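Local coordinates for protein possible hydrolase (Mycobacterium tuberculosis, PDB 6WYN) that hydrolyses carboxylic esters, with a preference for short, straight-chain alkyl esters, and is likely involved in ester and lipid metabolism, at residues V112-H117 with Q131-T136; E54-N59 with W98-V103; L275-S280 with V284-T289; H236-R239 with N245-W248; F150-S155 with E322-V327. One frame throughout, in Å; residues are numbered along the deposited sequence.

Contact 1: residues V112-H117 with Q131-T136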
# COMPACT_ATOMS: atom_id res chain seq x y z
N VAL A 112 6.71 3.69 1.03
CA VAL A 112 7.22 3.84 -0.35
C VAL A 112 6.11 4.01 -1.38
O VAL A 112 5.08 3.39 -1.20
CB VAL A 112 8.07 2.62 -0.72
CG1 VAL A 112 8.67 2.78 -2.08
CG2 VAL A 112 9.16 2.36 0.31
N ASP A 113 6.34 4.85 -2.37
CA ASP A 113 5.46 4.90 -3.56
C ASP A 113 5.91 3.79 -4.52
O ASP A 113 7.06 3.81 -4.93
CB ASP A 113 5.47 6.25 -4.27
CG ASP A 113 4.78 7.40 -3.54
OD1 ASP A 113 3.79 7.13 -2.82
OD2 ASP A 113 5.22 8.59 -3.72
N LEU A 114 5.05 2.80 -4.77
CA LEU A 114 5.32 1.73 -5.73
C LEU A 114 5.50 2.38 -7.11
O LEU A 114 4.89 3.38 -7.41
CB LEU A 114 4.17 0.72 -5.75
CG LEU A 114 3.97 -0.14 -4.50
CD1 LEU A 114 2.84 -1.08 -4.77
CD2 LEU A 114 5.24 -0.89 -4.07
N PRO A 115 6.29 1.77 -8.01
CA PRO A 115 6.31 2.18 -9.41
C PRO A 115 4.88 2.42 -9.89
O PRO A 115 3.92 1.68 -9.56
CB PRO A 115 7.00 1.01 -10.10
CG PRO A 115 7.92 0.50 -9.06
CD PRO A 115 7.19 0.65 -7.74
N GLY A 116 4.72 3.47 -10.65
CA GLY A 116 3.45 3.82 -11.27
C GLY A 116 2.50 4.53 -10.34
O GLY A 116 1.35 4.71 -10.72
N HIS A 117 2.95 4.90 -9.15
CA HIS A 117 2.07 5.46 -8.09
C HIS A 117 2.79 6.60 -7.34
O HIS A 117 4.05 6.61 -7.25
CB HIS A 117 1.74 4.33 -7.11
CG HIS A 117 0.97 3.20 -7.70
ND1 HIS A 117 1.60 2.11 -8.28
CD2 HIS A 117 -0.37 2.96 -7.72
CE1 HIS A 117 0.66 1.26 -8.67
NE2 HIS A 117 -0.55 1.78 -8.36
N GLN A 131 6.98 -8.73 -8.87
CA GLN A 131 8.37 -9.12 -9.21
C GLN A 131 9.20 -7.90 -9.70
O GLN A 131 10.38 -7.81 -9.28
CB GLN A 131 8.32 -10.21 -10.28
CG GLN A 131 7.83 -11.56 -9.74
CD GLN A 131 6.36 -11.95 -9.55
OE1 GLN A 131 5.37 -11.19 -9.72
NE2 GLN A 131 6.23 -13.23 -9.18
N LEU A 132 8.65 -7.13 -10.62
CA LEU A 132 9.25 -5.89 -11.22
C LEU A 132 9.38 -4.82 -10.09
O LEU A 132 10.49 -4.23 -9.89
CB LEU A 132 8.36 -5.44 -12.41
CG LEU A 132 8.46 -6.34 -13.67
CD1 LEU A 132 7.46 -6.03 -14.83
CD2 LEU A 132 9.89 -6.31 -14.19
N ASN A 133 8.34 -4.65 -9.29
CA ASN A 133 8.30 -3.68 -8.15
C ASN A 133 9.43 -4.00 -7.22
O ASN A 133 10.19 -3.08 -6.87
CB ASN A 133 7.01 -3.71 -7.34
CG ASN A 133 5.86 -3.24 -8.13
OD1 ASN A 133 6.04 -2.66 -9.20
ND2 ASN A 133 4.66 -3.54 -7.66
N SER A 134 9.57 -5.27 -6.87
CA SER A 134 10.63 -5.77 -5.96
C SER A 134 12.02 -5.50 -6.55
O SER A 134 12.92 -5.15 -5.81
CB SER A 134 10.40 -7.22 -5.71
OG SER A 134 11.23 -7.67 -4.64
N GLU A 135 12.24 -5.75 -7.83
CA GLU A 135 13.57 -5.51 -8.48
C GLU A 135 13.95 -4.02 -8.38
O GLU A 135 15.04 -3.74 -8.01
CB GLU A 135 13.51 -5.93 -9.96
CG GLU A 135 13.50 -7.43 -10.18
CD GLU A 135 14.82 -8.17 -9.94
OE1 GLU A 135 14.87 -9.38 -10.24
OE2 GLU A 135 15.80 -7.54 -9.47
N THR A 136 13.05 -3.12 -8.72
CA THR A 136 13.27 -1.66 -8.58
C THR A 136 13.55 -1.31 -7.09
O THR A 136 14.54 -0.58 -6.78
CB THR A 136 12.09 -0.93 -9.20
OG1 THR A 136 11.82 -1.43 -10.52
CG2 THR A 136 12.29 0.57 -9.22
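With CG of Asn133 anti to its carbonyl carbon (chi1 -67°), the carboxamide leaves helix 130-144 toward Pro115, whose ring points back at the helix. The contact belongs to the alpha/beta hydrolase fold: residues 112-117 run from the end of strand 109-112 into the loop that leads to this helix. The amide oxygen of Asn133 is the atom that touches, lying 3.7 Å from Pro115 CG and nearly as near to the ring's CB and CD, so the meeting is van der Waals. The other branch of the amide, ND2, has weak bonds to Tyr128 O and Thr160 OG1, which probably favour this turn of the amide. Leu114 CD1 lies more loosely, 4.2 Å from Asn133 ND2, and Thr136 CG2 approaches Pro115 CG at 4.4 Å. Leu114 also packs on the residues of the nucleophile elbow, its side chain about 8 Å from that of Ser155, the inferred nucleophile. The loop turns back as a type II beta turn from Leu114 to His117, with Gly116 at positive phi. Within that turn His117 ND1 donates to Pro115 O at 2.7 Å, arriving from above the carbonyl plane and tilted from the imidazole plane.

Contact 2: residues E54-N59 with W98-V103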
# COMPACT_ATOMS: atom_id res chain seq x y z
N GLU A 54 -5.92 12.83 14.63
CA GLU A 54 -7.31 12.72 15.18
C GLU A 54 -7.90 11.34 14.79
O GLU A 54 -8.30 10.58 15.67
CB GLU A 54 -8.07 13.93 14.66
CG GLU A 54 -9.55 14.00 15.00
CD GLU A 54 -10.34 15.07 14.24
OE1 GLU A 54 -11.49 15.41 14.67
OE2 GLU A 54 -9.83 15.58 13.19
N GLN A 55 -7.84 10.95 13.52
CA GLN A 55 -8.32 9.60 13.08
C GLN A 55 -7.60 8.50 13.86
O GLN A 55 -8.24 7.49 14.16
CB GLN A 55 -8.19 9.45 11.57
CG GLN A 55 -8.80 8.18 11.03
CD GLN A 55 -8.67 8.06 9.52
OE1 GLN A 55 -7.60 8.25 8.91
NE2 GLN A 55 -9.76 7.66 8.89
N ALA A 56 -6.33 8.68 14.22
CA ALA A 56 -5.59 7.65 14.97
C ALA A 56 -5.90 7.77 16.46
O ALA A 56 -5.39 6.92 17.21
CB ALA A 56 -4.11 7.77 14.72
N GLY A 57 -6.57 8.85 16.89
CA GLY A 57 -6.88 9.07 18.32
C GLY A 57 -5.61 9.33 19.11
O GLY A 57 -5.46 8.79 20.20
N VAL A 58 -4.66 10.08 18.57
CA VAL A 58 -3.42 10.41 19.31
C VAL A 58 -3.31 11.92 19.33
O VAL A 58 -3.88 12.58 18.42
CB VAL A 58 -2.15 9.77 18.71
CG1 VAL A 58 -2.20 8.25 18.76
CG2 VAL A 58 -1.89 10.28 17.30
N ASN A 59 -2.69 12.48 20.35
CA ASN A 59 -2.49 13.95 20.39
C ASN A 59 -1.02 14.21 20.64
O ASN A 59 -0.29 13.27 20.96
CB ASN A 59 -3.35 14.72 21.39
CG ASN A 59 -3.62 13.99 22.69
OD1 ASN A 59 -2.70 13.73 23.47
ND2 ASN A 59 -4.89 13.64 22.88
N TRP A 98 -0.78 5.32 4.33
CA TRP A 98 -0.28 4.88 5.66
C TRP A 98 -0.22 5.99 6.71
O TRP A 98 0.16 5.65 7.83
CB TRP A 98 1.06 4.22 5.51
CG TRP A 98 1.06 3.06 4.60
CD1 TRP A 98 1.55 2.99 3.33
CD2 TRP A 98 0.48 1.79 4.90
NE1 TRP A 98 1.42 1.72 2.85
CE2 TRP A 98 0.71 0.98 3.77
CE3 TRP A 98 -0.18 1.26 6.01
CZ2 TRP A 98 0.28 -0.34 3.71
CZ3 TRP A 98 -0.62 -0.03 5.94
CH2 TRP A 98 -0.33 -0.84 4.84
N ASP A 99 -0.52 7.25 6.38
CA ASP A 99 -0.28 8.40 7.29
C ASP A 99 -0.89 8.12 8.68
O ASP A 99 -0.23 8.36 9.70
CB ASP A 99 -0.85 9.69 6.68
CG ASP A 99 -0.11 10.22 5.46
OD1 ASP A 99 0.95 9.62 5.07
OD2 ASP A 99 -0.63 11.23 4.89
N THR A 100 -2.13 7.67 8.73
CA THR A 100 -2.86 7.53 10.01
C THR A 100 -2.16 6.45 10.79
O THR A 100 -1.84 6.69 11.96
CB THR A 100 -4.36 7.31 9.82
OG1 THR A 100 -4.92 8.47 9.22
CG2 THR A 100 -5.04 7.03 11.15
N VAL A 101 -1.92 5.30 10.17
CA VAL A 101 -1.25 4.18 10.86
C VAL A 101 0.13 4.64 11.38
O VAL A 101 0.52 4.30 12.50
CB VAL A 101 -1.18 2.94 9.95
CG1 VAL A 101 -0.19 1.92 10.43
CG2 VAL A 101 -2.54 2.30 9.76
N ILE A 102 0.92 5.29 10.53
CA ILE A 102 2.29 5.67 10.91
C ILE A 102 2.23 6.69 12.06
O ILE A 102 2.97 6.53 13.00
CB ILE A 102 3.06 6.13 9.67
CG1 ILE A 102 3.33 4.89 8.82
CG2 ILE A 102 4.34 6.86 10.02
CD1 ILE A 102 3.98 5.22 7.52
N VAL A 103 1.34 7.65 12.00
CA VAL A 103 1.21 8.71 13.05
C VAL A 103 0.78 8.03 14.36
O VAL A 103 1.41 8.26 15.41
CB VAL A 103 0.25 9.82 12.57
CG1 VAL A 103 -0.23 10.76 13.70
CG2 VAL A 103 0.94 10.65 11.51
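This is a buried helix-to-helix contact, part polar and part apolar, in which the end of helix 49-55 and the turn after it pack on the start of helix 99-105. Thr100 is its centre. CA atoms of Ala56 and Thr100 lie 5.7 Å apart, close enough for small side chains to fill the space between the backbones. The polar link is a hydrogen bond from Thr100 OG1 to Gln55 OE1 at 2.7 Å; the hydroxyl approaches in the carbonyl plane, on a lone pair, with a C=O...O angle of 144°. Gln55 reaches it with CG anti to the backbone N (chi1 -173°) and an extended chain, so that the two side chains cross at about a right angle. The same hydroxyl accepts from Asn52 ND2, and these two bonds fix its rotation.

The methyl branch of Thr100 lies against Ala56 and the Gln55 chain: CG2 is 3.8 Å from Ala56 CB and 3.7 Å from Ala56 N. Farther along, Val58 CG2 meets Val103 CG1 at 4.0 Å. The chain leaves helix 49-55 at Gly57, a Schellman motif with positive phi in which Gly57 N bonds to Glu54 O at 2.7 Å, and Val58 then points toward helix 99-105.

Around this seam, Arg318 of helix 317-328 donates to the carbonyls of Glu54 and Gln55, Pro317 packs on Gln55 and Thr100, Arg232 of helix 227-237 touches the same two residues, and Trp78 of strand 73-78 lies against Val103.

Contact 3: residues L275-S280 with V284-T289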
# COMPACT_ATOMS: atom_id res chain seq x y z
N LEU A 275 -1.15 -12.36 8.57
CA LEU A 275 -2.15 -11.84 7.62
C LEU A 275 -3.13 -11.03 8.42
O LEU A 275 -3.49 -11.47 9.55
CB LEU A 275 -2.81 -13.02 6.89
CG LEU A 275 -4.02 -12.72 6.01
CD1 LEU A 275 -3.61 -11.87 4.82
CD2 LEU A 275 -4.64 -14.03 5.52
N VAL A 276 -3.61 -9.94 7.83
CA VAL A 276 -4.68 -9.09 8.39
C VAL A 276 -5.78 -9.09 7.36
O VAL A 276 -5.50 -8.56 6.25
CB VAL A 276 -4.21 -7.67 8.76
CG1 VAL A 276 -5.35 -6.84 9.34
CG2 VAL A 276 -3.04 -7.69 9.72
N ARG A 277 -6.96 -9.61 7.70
CA ARG A 277 -8.09 -9.50 6.76
C ARG A 277 -9.05 -8.41 7.23
O ARG A 277 -9.21 -8.22 8.46
CB ARG A 277 -8.88 -10.81 6.61
CG ARG A 277 -8.20 -11.91 5.81
CD ARG A 277 -9.12 -13.13 5.63
NE ARG A 277 -10.40 -12.59 5.23
CZ ARG A 277 -11.56 -12.75 5.90
NH1 ARG A 277 -11.61 -13.57 6.93
NH2 ARG A 277 -12.67 -12.08 5.53
N GLY A 278 -9.74 -7.83 6.29
CA GLY A 278 -10.97 -7.06 6.52
C GLY A 278 -12.15 -8.02 6.66
O GLY A 278 -12.36 -8.80 5.73
N GLY A 279 -12.81 -8.00 7.81
CA GLY A 279 -14.03 -8.78 8.13
C GLY A 279 -15.18 -8.59 7.16
O GLY A 279 -15.94 -9.54 6.97
N SER A 280 -15.29 -7.42 6.53
CA SER A 280 -16.28 -7.13 5.46
C SER A 280 -15.64 -7.25 4.07
O SER A 280 -16.25 -6.84 3.11
CB SER A 280 -16.89 -5.79 5.64
OG SER A 280 -17.47 -5.75 6.93
N VAL A 284 -10.04 -12.04 0.35
CA VAL A 284 -9.31 -13.23 0.82
C VAL A 284 -10.34 -14.21 1.42
O VAL A 284 -11.05 -13.80 2.34
CB VAL A 284 -8.24 -12.86 1.85
CG1 VAL A 284 -7.50 -14.10 2.36
CG2 VAL A 284 -7.29 -11.80 1.25
N THR A 285 -10.37 -15.44 0.92
CA THR A 285 -11.26 -16.52 1.40
C THR A 285 -10.59 -17.31 2.52
O THR A 285 -9.34 -17.29 2.67
CB THR A 285 -11.62 -17.49 0.27
OG1 THR A 285 -10.43 -18.18 -0.11
CG2 THR A 285 -12.24 -16.74 -0.88
N ASP A 286 -11.39 -18.10 3.24
CA ASP A 286 -10.85 -19.05 4.25
C ASP A 286 -9.89 -20.03 3.59
O ASP A 286 -8.85 -20.34 4.18
CB ASP A 286 -11.97 -19.81 4.97
CG ASP A 286 -12.79 -18.91 5.90
OD1 ASP A 286 -12.32 -17.80 6.26
OD2 ASP A 286 -13.91 -19.29 6.22
N GLN A 287 -10.22 -20.53 2.40
CA GLN A 287 -9.31 -21.43 1.67
C GLN A 287 -8.00 -20.69 1.31
O GLN A 287 -6.90 -21.29 1.43
CB GLN A 287 -10.05 -21.93 0.41
CG GLN A 287 -9.69 -23.36 0.06
CD GLN A 287 -10.29 -24.43 0.96
OE1 GLN A 287 -11.45 -24.81 0.81
NE2 GLN A 287 -9.45 -25.02 1.82
N ASP A 288 -8.08 -19.43 0.88
CA ASP A 288 -6.86 -18.61 0.66
C ASP A 288 -5.98 -18.63 1.91
O ASP A 288 -4.77 -18.85 1.81
CB ASP A 288 -7.23 -17.18 0.27
CG ASP A 288 -7.83 -17.02 -1.12
OD1 ASP A 288 -7.64 -17.96 -1.99
OD2 ASP A 288 -8.52 -15.99 -1.34
N THR A 289 -6.57 -18.41 3.08
CA THR A 289 -5.82 -18.31 4.35
C THR A 289 -5.20 -19.65 4.67
O THR A 289 -4.03 -19.69 5.07
CB THR A 289 -6.71 -17.83 5.50
OG1 THR A 289 -7.41 -16.65 5.11
CG2 THR A 289 -5.87 -17.59 6.72
O HOH W 1 -10.71 -10.71 2.95
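A water molecule is gripped by Arg277 and Val284 at once, accepting from Arg277 NE at 3.0 Å and from Val284 N at 3.0 Å. It sits in the plane of the guanidinium, at its edge, and so ties the end of strand 273-278 to the residue that leads into helix 286-295. Val284 O also lies close to Arg277 NE, at 3.2 Å, obliquely placed against the guanidinium.

Below this polar end the aliphatic part of the arginine does the packing. Arg277 leaves the strand with CG anti to the carbonyl carbon (chi1 -74°) and bends at chi3 (46°), which carries CD over the Val284 side chain to 3.8 Å from CG1. Asp286 OD1 is 4.3 Å from Arg277 NH1, well out of the guanidinium plane, so the opposite charges are neighbours without a salt bridge. Two residues earlier on the strand, Leu275 CD2 rests against Thr289, a turn into the helix from Thr285 and nearest at OG1, while NH2 of Arg277 bonds to Ser281 O within the connecting loop.

The helix start is fixed by a capping box: Asp288 N donates to Thr285 OG1 at 2.8 Å, and Thr285 N returns to Asp288 OD2 at 3.0 Å. Arg187 of helix 182-200 forms a salt bridge with that same carboxylate oxygen.

Arg277 also touches Asp179, the inferred acidic member of the active site, which accepts from Gly278 N. The whole is the strand-to-helix connection of a beta-alpha-beta unit, in which strand 299-305 follows, in the alpha/beta hydrolase sheet.

Contact 4: residues H236-R239 with N245-W248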
# COMPACT_ATOMS: atom_id res chain seq x y z
N HIS A 236 -4.24 13.51 -1.83
CA HIS A 236 -2.91 12.85 -1.95
C HIS A 236 -2.79 12.07 -3.26
O HIS A 236 -1.68 11.90 -3.77
CB HIS A 236 -2.65 11.94 -0.76
CG HIS A 236 -2.52 12.68 0.51
ND1 HIS A 236 -1.79 13.84 0.59
CD2 HIS A 236 -3.04 12.43 1.73
CE1 HIS A 236 -1.79 14.24 1.84
NE2 HIS A 236 -2.60 13.44 2.56
N ASN A 237 -3.91 11.56 -3.79
CA ASN A 237 -3.87 10.61 -4.91
C ASN A 237 -4.09 11.33 -6.24
O ASN A 237 -4.19 10.65 -7.28
CB ASN A 237 -4.87 9.49 -4.74
CG ASN A 237 -4.36 8.15 -5.21
OD1 ASN A 237 -3.15 7.96 -5.41
ND2 ASN A 237 -5.27 7.19 -5.32
N SER A 238 -4.18 12.64 -6.19
CA SER A 238 -4.54 13.47 -7.36
C SER A 238 -3.63 14.71 -7.47
O SER A 238 -2.96 15.05 -6.47
CB SER A 238 -6.00 13.83 -7.31
OG SER A 238 -6.28 14.88 -6.42
N ARG A 239 -3.65 15.40 -8.62
CA ARG A 239 -3.00 16.73 -8.77
C ARG A 239 -3.72 17.60 -9.80
O ARG A 239 -4.27 17.02 -10.77
CB ARG A 239 -1.54 16.57 -9.21
CG ARG A 239 -1.38 16.02 -10.63
CD ARG A 239 -0.01 15.37 -10.79
NE ARG A 239 0.20 14.91 -12.15
CZ ARG A 239 0.44 15.70 -13.20
NH1 ARG A 239 0.63 15.16 -14.40
NH2 ARG A 239 0.50 17.02 -13.08
N ASN A 245 -7.83 21.55 -14.93
CA ASN A 245 -8.32 20.16 -14.78
C ASN A 245 -7.48 19.40 -13.73
O ASN A 245 -6.36 19.84 -13.41
CB ASN A 245 -8.25 19.40 -16.10
CG ASN A 245 -9.34 19.80 -17.07
OD1 ASN A 245 -10.28 20.51 -16.71
ND2 ASN A 245 -9.23 19.33 -18.31
N TRP A 246 -8.01 18.26 -13.26
CA TRP A 246 -7.34 17.34 -12.30
C TRP A 246 -7.13 15.95 -12.91
O TRP A 246 -7.96 15.53 -13.73
CB TRP A 246 -8.16 17.23 -11.02
CG TRP A 246 -8.39 18.55 -10.39
CD1 TRP A 246 -9.18 19.57 -10.85
CD2 TRP A 246 -7.79 19.01 -9.18
NE1 TRP A 246 -9.15 20.62 -9.97
CE2 TRP A 246 -8.30 20.31 -8.94
CE3 TRP A 246 -6.90 18.44 -8.26
CZ2 TRP A 246 -7.95 21.04 -7.80
CZ3 TRP A 246 -6.55 19.16 -7.15
CH2 TRP A 246 -7.06 20.44 -6.92
N VAL A 247 -6.08 15.25 -12.45
CA VAL A 247 -5.74 13.86 -12.87
C VAL A 247 -5.32 13.03 -11.64
O VAL A 247 -4.91 13.64 -10.60
CB VAL A 247 -4.63 13.92 -13.94
CG1 VAL A 247 -4.13 12.54 -14.32
CG2 VAL A 247 -5.13 14.70 -15.17
N TRP A 248 -5.47 11.71 -11.73
CA TRP A 248 -4.92 10.74 -10.75
C TRP A 248 -3.39 10.72 -10.85
O TRP A 248 -2.84 10.78 -11.98
CB TRP A 248 -5.50 9.33 -10.93
CG TRP A 248 -6.98 9.22 -10.70
CD1 TRP A 248 -7.93 8.88 -11.63
CD2 TRP A 248 -7.70 9.39 -9.45
NE1 TRP A 248 -9.17 8.83 -11.05
CE2 TRP A 248 -9.07 9.16 -9.72
CE3 TRP A 248 -7.33 9.71 -8.14
CZ2 TRP A 248 -10.06 9.23 -8.73
CZ3 TRP A 248 -8.31 9.79 -7.17
CH2 TRP A 248 -9.66 9.56 -7.46
O HOH W 2 -0.49 11.93 -12.76
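Arg239 and Val247 project to one face of a short antiparallel hairpin, while Trp246 and Trp248 leave from the neighbouring positions of the same strand. Arg239 and Val247 are the hydrogen-bonded pair: Arg239 N gives to Val247 O at 2.9 Å and Val247 N gives to Arg239 O at 3.0 Å, both donors lying close to the C=O axis. Next to them Ser238 and Trp248 form the non-hydrogen-bonded pair, their CA atoms 4.4 Å apart and their side chains diverging.

The two indoles use their benzo rings against backbone. CE3 of Trp248 is met at the ring edge, in plane, by Asn237 O at 3.4 Å; chi1 of -63° sets CG anti to the carbonyl carbon and brings CE3 to that oxygen. Trp246 meets the Arg239 carbonyl group obliquely, with CE3 3.6 Å from Arg239 C, and the Ser238 hydroxyl borders the same ring atom while bonding to Val234 O. Beside Arg239, a water accepts from NE, in the guanidinium plane, and donates to Trp248 O at 2.7 Å.

The hairpin follows helix 227-237 directly, and Asn237 at the junction bonds through its amide to Gly92 O and Asn94 ND2. Met214 of helix 211-221 packs on Ser238 and both tryptophans; Trp246 makes an edge-to-face contact with Phe211, and Trp248 stacks on Tyr250.

Contact 5: residues F150-S155 with E322-V327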
# COMPACT_ATOMS: atom_id res chain seq x y z
N PHE A 150 10.79 -5.21 9.76
CA PHE A 150 9.35 -5.44 9.49
C PHE A 150 8.90 -4.76 8.19
O PHE A 150 9.13 -3.57 7.99
CB PHE A 150 8.48 -4.96 10.66
CG PHE A 150 9.05 -5.33 12.00
CD1 PHE A 150 10.07 -4.57 12.58
CD2 PHE A 150 8.69 -6.52 12.62
CE1 PHE A 150 10.66 -4.95 13.78
CE2 PHE A 150 9.28 -6.90 13.83
CZ PHE A 150 10.25 -6.11 14.41
N VAL A 151 8.19 -5.50 7.34
CA VAL A 151 7.53 -4.96 6.13
C VAL A 151 6.05 -5.25 6.21
O VAL A 151 5.66 -6.40 6.36
CB VAL A 151 8.15 -5.53 4.85
CG1 VAL A 151 7.56 -4.90 3.61
CG2 VAL A 151 9.66 -5.34 4.91
N VAL A 152 5.27 -4.19 6.10
CA VAL A 152 3.80 -4.23 6.02
C VAL A 152 3.44 -3.87 4.60
O VAL A 152 3.80 -2.76 4.18
CB VAL A 152 3.20 -3.24 7.00
CG1 VAL A 152 1.68 -3.25 6.94
CG2 VAL A 152 3.73 -3.48 8.39
N GLY A 153 2.69 -4.74 3.93
CA GLY A 153 2.25 -4.51 2.56
C GLY A 153 0.79 -4.79 2.40
O GLY A 153 0.33 -5.92 2.77
N MET A 154 0.07 -3.89 1.76
CA MET A 154 -1.36 -4.12 1.45
C MET A 154 -1.53 -4.52 -0.04
O MET A 154 -0.97 -3.84 -0.94
CB MET A 154 -2.17 -2.87 1.76
CG MET A 154 -3.64 -3.06 1.56
SD MET A 154 -4.13 -2.11 0.12
CE MET A 154 -5.87 -2.51 -0.01
N SER A 155 -2.33 -5.54 -0.31
CA SER A 155 -2.67 -5.97 -1.71
C SER A 155 -1.40 -6.05 -2.62
O SER A 155 -0.52 -6.85 -2.32
CB SER A 155 -3.78 -5.14 -2.28
OG SER A 155 -4.47 -5.89 -3.28
N GLU A 322 -2.75 -1.44 16.38
CA GLU A 322 -2.60 -2.36 17.54
C GLU A 322 -1.99 -3.65 17.02
O GLU A 322 -1.08 -4.18 17.68
CB GLU A 322 -3.92 -2.56 18.28
CG GLU A 322 -4.28 -1.37 19.16
CD GLU A 322 -3.15 -0.47 19.68
OE1 GLU A 322 -3.25 0.78 19.50
OE2 GLU A 322 -2.14 -0.98 20.27
N ILE A 323 -2.42 -4.15 15.87
CA ILE A 323 -1.85 -5.43 15.37
C ILE A 323 -0.39 -5.20 15.01
O ILE A 323 0.45 -6.09 15.25
CB ILE A 323 -2.62 -5.95 14.14
CG1 ILE A 323 -4.02 -6.43 14.52
CG2 ILE A 323 -1.81 -7.03 13.44
CD1 ILE A 323 -4.99 -6.38 13.37
N VAL A 324 -0.08 -4.10 14.33
CA VAL A 324 1.33 -3.87 13.91
C VAL A 324 2.19 -3.67 15.17
O VAL A 324 3.30 -4.22 15.22
CB VAL A 324 1.43 -2.68 12.94
CG1 VAL A 324 2.89 -2.24 12.76
CG2 VAL A 324 0.78 -3.04 11.62
N ARG A 325 1.68 -2.92 16.14
CA ARG A 325 2.38 -2.72 17.43
C ARG A 325 2.71 -4.08 18.07
O ARG A 325 3.86 -4.23 18.56
CB ARG A 325 1.59 -1.83 18.39
CG ARG A 325 2.48 -1.37 19.53
CD ARG A 325 1.79 -0.36 20.41
NE ARG A 325 1.79 0.96 19.80
CZ ARG A 325 0.69 1.69 19.59
NH1 ARG A 325 -0.50 1.20 19.91
NH2 ARG A 325 0.80 2.88 19.04
N GLY A 326 1.78 -5.04 18.00
CA GLY A 326 1.93 -6.40 18.57
C GLY A 326 3.06 -7.15 17.89
O GLY A 326 3.86 -7.79 18.58
N VAL A 327 3.18 -7.01 16.58
CA VAL A 327 4.22 -7.70 15.78
C VAL A 327 5.57 -7.12 16.15
O VAL A 327 6.53 -7.91 16.24
CB VAL A 327 3.94 -7.51 14.29
CG1 VAL A 327 5.15 -7.87 13.44
CG2 VAL A 327 2.69 -8.29 13.89
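Strand 150-154 passes alongside helix 317-328 with CA atoms of Phe150 and Val327 8.4 Å apart and those of Val152 and Val324 8.3 Å apart, a separation bridged from the strand by side chains. This is helix-on-sheet packing in the alpha/beta hydrolase fold, on the strand that ends in the nucleophile elbow. Gly153 and Ser155 belong to the GxSxG pattern; Ser155, the inferred nucleophile, adopts the strained backbone of that elbow (phi 46°, psi -121°), stands at the N-cap of helix 156-167 and makes a hydrogen bond through OG to His310 NE2. The helix meets the strand upstream of this turn, well away from the serine itself.

Phe150 and Val152, alternate residues of the strand, point toward the helix. Val152 CG2 approaches Val324 CG2 at 4.4 Å, a loose methyl contact, and Val152 packs in addition on Val85, Phe87 and Trp98. Toward the start of the strand Phe150, with CG anti to its carbonyl carbon (chi1 -43°), sends its ring alongside Val327, the ring and the valine side chain running antiparallel past one another. Glu174 of strand 174-178 touches both Phe150 and Val327 and so flanks this end of the seam.

The helix carries its charges off the seam, where Arg325 NH1 and Glu322 OE2 form a salt bridge at 2.8 Å, although the hydrogen bonds in it are weak. Between the strand and the helix, the nearest apolar approach is Phe150 CD2 to Val327 CG1 at 3.9 Å, while Phe150 CE2 lies 3.8 Å from Val327 O.

Along the chain contact 2 comes first, then contact 1; contact 5 spans 167 residues from strand 150-154 to the final helix, and contacts 4 and 3, in that order, fall within that span. Contacts 3 and 5, their centres about 15 Å apart, touch through Val276 and Ile323. Contact 2 joins contact 5 where Trp98 packs on Val152 and Met154, and meets contact 4 where Asp99 lies against His236. Contact 1 touches none of the others. Contacts 3 and 4 are farthest apart, about 31 Å between centres. Contacts 3 and 5 pack helices on the main sheet, whose strands 150-154 and 174-178 lead into the inferred nucleophile and acid, whereas contact 4 is a separate two-stranded hairpin.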